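Local coordinates for orphan protein TM0875 (Thermotoga maritima, PDB 1O22) that is of unknown function but has a new fold and forms a dimer whose beta-sheet runs on from one subunit into the other, at residues E70-P82 against W94-L108. Numbering follows the deposited sequence.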
loop_
_atom_site.group_PDB
_atom_site.type_symbol
_atom_site.label_atom_id
_atom_site.label_comp_id
_atom_site.label_asym_id
_atom_site.label_seq_id
_atom_site.Cartn_x
_atom_site.Cartn_y
_atom_site.Cartn_z
ATOM N N GLU A 70 12.005 13.014 21.579
ATOM C CA GLU A 70 11.173 11.896 21.129
ATOM C C GLU A 70 12.033 10.726 20.638
ATOM O O GLU A 70 12.974 10.878 19.833
ATOM C CB GLU A 70 10.195 12.336 20.015
ATOM C CG GLU A 70 9.228 13.443 20.414
ATOM C CD GLU A 70 8.277 13.848 19.275
ATOM O OE1 GLU A 70 8.409 13.318 18.137
ATOM O OE2 GLU A 70 7.395 14.712 19.525
ATOM N N GLU A 71 11.652 9.545 21.110
ATOM C CA GLU A 71 12.155 8.246 20.627
ATOM C C GLU A 71 11.652 7.849 19.269
ATOM O O GLU A 71 10.511 8.162 18.921
ATOM C CB GLU A 71 11.729 7.163 21.597
ATOM C CG GLU A 71 12.375 7.293 22.947
ATOM C CD GLU A 71 11.936 6.212 23.914
ATOM O OE1 GLU A 71 10.756 6.215 24.308
ATOM O OE2 GLU A 71 12.784 5.390 24.307
ATOM N N VAL A 72 12.509 7.180 18.502
ATOM C CA VAL A 72 12.113 6.573 17.234
ATOM C C VAL A 72 11.182 5.393 17.511
ATOM O O VAL A 72 11.283 4.756 18.539
ATOM C CB VAL A 72 13.353 6.055 16.365
ATOM C CG1 VAL A 72 14.262 7.213 15.957
ATOM C CG2 VAL A 72 14.143 4.914 17.076
ATOM N N PRO A 73 10.270 5.144 16.604
ATOM C CA PRO A 73 9.372 4.008 16.720
ATOM C C PRO A 73 10.106 2.684 16.476
ATOM O O PRO A 73 11.049 2.600 15.720
ATOM C CB PRO A 73 8.350 4.274 15.601
ATOM C CG PRO A 73 9.034 5.133 14.620
ATOM C CD PRO A 73 10.056 5.917 15.363
ATOM N N SER A 74 9.688 1.658 17.179
ATOM C CA SER A 74 10.037 0.298 16.843
ATOM C C SER A 74 8.927 -0.486 16.184
ATOM O O SER A 74 9.230 -1.438 15.496
ATOM C CB SER A 74 10.487 -0.449 18.094
ATOM O OG SER A 74 11.687 0.101 18.564
ATOM N N PHE A 75 7.654 -0.172 16.454
ATOM C CA PHE A 75 6.529 -0.889 15.799
ATOM C C PHE A 75 5.501 0.094 15.264
ATOM O O PHE A 75 5.357 1.159 15.807
ATOM C CB PHE A 75 5.811 -1.835 16.741
ATOM C CG PHE A 75 6.644 -2.916 17.227
ATOM C CD1 PHE A 75 6.714 -4.133 16.529
ATOM C CD2 PHE A 75 7.409 -2.730 18.384
ATOM C CE1 PHE A 75 7.514 -5.166 17.003
ATOM C CE2 PHE A 75 8.204 -3.742 18.846
ATOM C CZ PHE A 75 8.269 -4.964 18.167
ATOM N N ALA A 76 4.872 -0.260 14.143
ATOM C CA ALA A 76 3.750 0.460 13.585
ATOM C C ALA A 76 2.517 -0.405 13.863
ATOM O O ALA A 76 2.538 -1.615 13.621
ATOM C CB ALA A 76 3.942 0.664 12.103
ATOM N N ILE A 77 1.496 0.197 14.455
ATOM C CA ILE A 77 0.246 -0.483 14.786
ATOM C C ILE A 77 -0.883 0.077 13.900
ATOM O O ILE A 77 -1.056 1.299 13.801
ATOM C CB ILE A 77 -0.081 -0.248 16.251
ATOM C CG1 ILE A 77 1.090 -0.684 17.139
ATOM C CG2 ILE A 77 -1.355 -1.005 16.643
ATOM C CD1 ILE A 77 0.993 -0.181 18.536
ATOM N N LYS A 78 -1.611 -0.792 13.210
ATOM C CA LYS A 78 -2.905 -0.393 12.622
ATOM C C LYS A 78 -4.010 -0.764 13.585
ATOM O O LYS A 78 -4.199 -1.927 13.913
ATOM C CB LYS A 78 -3.132 -1.042 11.267
ATOM C CG LYS A 78 -2.132 -0.531 10.208
ATOM C CD LYS A 78 -2.272 -1.268 8.879
ATOM C CE LYS A 78 -0.925 -1.358 8.168
ATOM N NZ LYS A 78 -1.042 -2.031 6.851
ATOM N N ALA A 79 -4.664 0.252 14.101
ATOM C CA ALA A 79 -5.774 0.103 15.033
ATOM C C ALA A 79 -7.068 0.623 14.391
ATOM O O ALA A 79 -7.051 1.545 13.594
ATOM C CB ALA A 79 -5.471 0.892 16.288
ATOM N N LEU A 80 -8.203 0.099 14.784
ATOM C CA LEU A 80 -9.476 0.629 14.285
ATOM C C LEU A 80 -10.300 1.062 15.492
ATOM O O LEU A 80 -10.319 0.399 16.522
ATOM C CB LEU A 80 -10.221 -0.460 13.492
ATOM C CG LEU A 80 -9.471 -1.199 12.388
ATOM C CD1 LEU A 80 -10.085 -2.526 12.079
ATOM C CD2 LEU A 80 -9.471 -0.326 11.132
ATOM N N THR A 81 -10.999 2.166 15.351
ATOM C CA THR A 81 -11.953 2.614 16.337
ATOM C C THR A 81 -13.381 2.699 15.787
ATOM O O THR A 81 -13.559 3.123 14.664
ATOM C CB THR A 81 -11.443 3.982 16.878
ATOM O OG1 THR A 81 -12.414 4.510 17.762
ATOM C CG2 THR A 81 -11.285 4.987 15.769
ATOM N N PRO A 82 -14.393 2.313 16.575
ATOM C CA PRO A 82 -15.799 2.492 16.216
ATOM C C PRO A 82 -16.347 3.863 16.506
ATOM O O PRO A 82 -17.504 4.084 16.183
ATOM C CB PRO A 82 -16.519 1.483 17.124
ATOM C CG PRO A 82 -15.627 1.323 18.299
ATOM C CD PRO A 82 -14.264 1.599 17.858
ATOM N N TRP A 94 1.622 12.632 19.907
ATOM C CA TRP A 94 1.433 11.575 20.897
ATOM C C TRP A 94 0.078 11.704 21.599
ATOM O O TRP A 94 -0.474 12.808 21.741
ATOM C CB TRP A 94 2.612 11.573 21.904
ATOM C CG TRP A 94 3.967 11.409 21.187
ATOM C CD1 TRP A 94 4.677 12.385 20.534
ATOM C CD2 TRP A 94 4.727 10.191 21.010
ATOM N NE1 TRP A 94 5.813 11.856 19.968
ATOM C CE2 TRP A 94 5.871 10.514 20.244
ATOM C CE3 TRP A 94 4.547 8.868 21.410
ATOM C CZ2 TRP A 94 6.831 9.569 19.890
ATOM C CZ3 TRP A 94 5.494 7.931 21.061
ATOM C CH2 TRP A 94 6.621 8.280 20.301
ATOM N N THR A 95 -0.482 10.557 21.989
ATOM C CA THR A 95 -1.786 10.494 22.656
ATOM C C THR A 95 -2.023 9.107 23.261
ATOM O O THR A 95 -1.155 8.242 23.165
ATOM C CB THR A 95 -2.916 10.903 21.660
ATOM O OG1 THR A 95 -4.150 11.100 22.365
ATOM C CG2 THR A 95 -3.199 9.829 20.619
ATOM N N ASP A 96 -3.158 8.900 23.927
ATOM C CA ASP A 96 -3.558 7.552 24.340
ATOM C C ASP A 96 -4.814 7.146 23.628
ATOM O O ASP A 96 -5.750 7.939 23.541
ATOM C CB ASP A 96 -3.804 7.454 25.845
ATOM C CG ASP A 96 -2.589 7.841 26.660
ATOM O OD1 ASP A 96 -1.470 7.850 26.109
ATOM O OD2 ASP A 96 -2.665 8.163 27.865
ATOM N N LEU A 97 -4.844 5.896 23.162
ATOM C CA LEU A 97 -5.990 5.335 22.460
ATOM C C LEU A 97 -6.712 4.289 23.308
ATOM O O LEU A 97 -6.218 3.175 23.453
ATOM C CB LEU A 97 -5.532 4.695 21.136
ATOM C CG LEU A 97 -4.861 5.630 20.138
ATOM C CD1 LEU A 97 -4.350 4.872 18.938
ATOM C CD2 LEU A 97 -5.840 6.738 19.709
ATOM N N LYS A 98 -7.908 4.621 23.795
ATOM C CA LYS A 98 -8.728 3.681 24.557
ATOM C C LYS A 98 -9.605 2.819 23.664
ATOM O O LYS A 98 -10.239 3.323 22.751
ATOM C CB LYS A 98 -9.628 4.435 25.550
ATOM N N ASN A 99 -9.656 1.520 23.949
ATOM C CA ASN A 99 -10.606 0.608 23.315
ATOM C C ASN A 99 -10.525 0.623 21.774
ATOM O O ASN A 99 -11.486 0.960 21.058
ATOM C CB ASN A 99 -12.034 0.891 23.783
ATOM C CG ASN A 99 -12.985 -0.256 23.460
ATOM O OD1 ASN A 99 -12.691 -1.410 23.782
ATOM N ND2 ASN A 99 -14.101 0.051 22.788
ATOM N N VAL A 100 -9.356 0.247 21.272
ATOM C CA VAL A 100 -9.170 0.128 19.848
ATOM C C VAL A 100 -8.904 -1.311 19.488
ATOM O O VAL A 100 -8.399 -2.084 20.301
ATOM C CB VAL A 100 -8.076 1.102 19.342
ATOM C CG1 VAL A 100 -8.587 2.522 19.412
ATOM C CG2 VAL A 100 -6.815 0.987 20.118
ATOM N N PHE A 101 -9.285 -1.680 18.275
ATOM C CA PHE A 101 -8.999 -2.979 17.712
ATOM C C PHE A 101 -7.659 -2.974 16.969
ATOM O O PHE A 101 -7.490 -2.267 15.985
ATOM C CB PHE A 101 -10.129 -3.390 16.787
ATOM C CG PHE A 101 -9.999 -4.770 16.243
ATOM C CD1 PHE A 101 -10.475 -5.836 16.952
ATOM C CD2 PHE A 101 -9.425 -4.991 15.002
ATOM C CE1 PHE A 101 -10.392 -7.124 16.452
ATOM C CE2 PHE A 101 -9.335 -6.274 14.482
ATOM C CZ PHE A 101 -9.823 -7.346 15.212
ATOM N N VAL A 102 -6.711 -3.787 17.438
ATOM C CA VAL A 102 -5.435 -3.948 16.755
ATOM C C VAL A 102 -5.512 -4.910 15.615
ATOM O O VAL A 102 -5.744 -6.080 15.802
ATOM C CB VAL A 102 -4.362 -4.410 17.707
ATOM C CG1 VAL A 102 -2.998 -4.567 16.951
ATOM C CG2 VAL A 102 -4.252 -3.466 18.854
ATOM N N GLU A 103 -5.312 -4.420 14.412
ATOM C CA GLU A 103 -5.470 -5.235 13.226
ATOM C C GLU A 103 -4.127 -5.753 12.674
ATOM O O GLU A 103 -4.038 -6.875 12.173
ATOM C CB GLU A 103 -6.169 -4.393 12.172
ATOM C CG GLU A 103 -6.584 -5.188 10.963
ATOM C CD GLU A 103 -7.084 -4.289 9.880
ATOM O OE1 GLU A 103 -6.417 -3.267 9.612
ATOM O OE2 GLU A 103 -8.143 -4.602 9.320
ATOM N N GLU A 104 -3.101 -4.917 12.745
ATOM C CA GLU A 104 -1.772 -5.243 12.213
ATOM C C GLU A 104 -0.685 -4.613 13.105
ATOM O O GLU A 104 -0.859 -3.514 13.651
ATOM C CB GLU A 104 -1.612 -4.747 10.748
ATOM C CG GLU A 104 -2.707 -5.219 9.780
ATOM C CD GLU A 104 -2.421 -4.913 8.303
ATOM O OE1 GLU A 104 -1.258 -4.587 7.958
ATOM O OE2 GLU A 104 -3.368 -5.016 7.473
ATOM N N ILE A 105 0.433 -5.320 13.246
ATOM C CA ILE A 105 1.646 -4.808 13.900
ATOM C C ILE A 105 2.805 -5.076 12.942
ATOM O O ILE A 105 2.914 -6.170 12.406
ATOM C CB ILE A 105 1.853 -5.544 15.222
ATOM C CG1 ILE A 105 0.609 -5.464 16.111
ATOM C CG2 ILE A 105 3.087 -5.039 16.000
ATOM C CD1 ILE A 105 0.555 -6.642 17.099
ATOM N N ASP A 106 3.648 -4.087 12.711
ATOM C CA ASP A 106 4.823 -4.230 11.861
ATOM C C ASP A 106 6.020 -3.762 12.622
ATOM O O ASP A 106 5.989 -2.673 13.190
ATOM C CB ASP A 106 4.684 -3.370 10.615
ATOM C CG ASP A 106 3.845 -4.051 9.564
ATOM O OD1 ASP A 106 4.395 -4.934 8.873
ATOM O OD2 ASP A 106 2.633 -3.796 9.385
ATOM N N TYR A 107 7.068 -4.572 12.625
ATOM C CA TYR A 107 8.333 -4.229 13.287
ATOM C C TYR A 107 9.134 -3.406 12.288
ATOM O O TYR A 107 9.125 -3.707 11.123
ATOM C CB TYR A 107 9.090 -5.511 13.668
ATOM C CG TYR A 107 10.327 -5.277 14.527
ATOM C CD1 TYR A 107 10.281 -4.458 15.648
ATOM C CD2 TYR A 107 11.533 -5.876 14.217
ATOM C CE1 TYR A 107 11.410 -4.243 16.438
ATOM C CE2 TYR A 107 12.669 -5.664 15.001
ATOM C CZ TYR A 107 12.596 -4.857 16.108
ATOM O OH TYR A 107 13.714 -4.640 16.888
ATOM N N LEU A 108 9.727 -2.299 12.705
ATOM C CA LEU A 108 10.484 -1.489 11.757
ATOM C C LEU A 108 11.896 -2.056 11.641
ATOM O O LEU A 108 12.470 -2.446 12.644
ATOM C CB LEU A 108 10.531 -0.023 12.217
ATOM C CG LEU A 108 9.257 0.761 11.848
ATOM C CD1 LEU A 108 8.120 0.425 12.708
ATOM C CD2 LEU A 108 9.566 2.247 11.902
HETATM O O HOH W 1 1.295 -1.930 10.814
HETATM O O HOH W 2 -12.353 3.392 20.587
#
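A classic beta bulge interrupts the antiparallel pairing of strand 75-81 with strand 100-107: two successive residues of one strand, Glu-103 and Glu-104, stand opposite the single Lys-78 of the other, shifting the register by one. Lys-78 O accepts a hydrogen bond from Glu-103 N at 2.8 Å, nearly in line with its C=O, and a weak one from Glu-104 N at 3.4 Å. Regular pairing resumes on both sides, Ala-76 with Asp-106 and Leu-80 with Phe-101. Long charged chains suit the partly exposed positions of Lys-78 and Glu-104, where their ends can reach each other. The lysine chain, turned at chi3 (-148°), crosses the glutamate obliquely and brings NZ to Glu-104 OE1 at 2.8 Å, from above the carboxylate plane. Glu-104 OE2 makes a second salt bridge with Lys-124 of the second subunit, so an alanine here would probably leave both lysines without their shared counter-charge. A water donates to both Ala-76 O and Asp-106 OD2. Further along, Leu-80 CD1 runs beside Phe-101 CD2, 3.9 Å away. On the other face beta-branched residues pack, Ile-77 CG2 meeting Val-102 CG1 at 3.9 Å, while the small Ala-79 receives Val-100. Phe-75 CD1 rests 3.8 Å from Ile-105 CG2. Strand 114-119 continues the sheet beyond strand 100-111, its Leu-117 touching Ala-76 and Asp-106, and residues of strand 75-81 pair antiparallel with a strand of the second subunit, carrying the sheet across the interface.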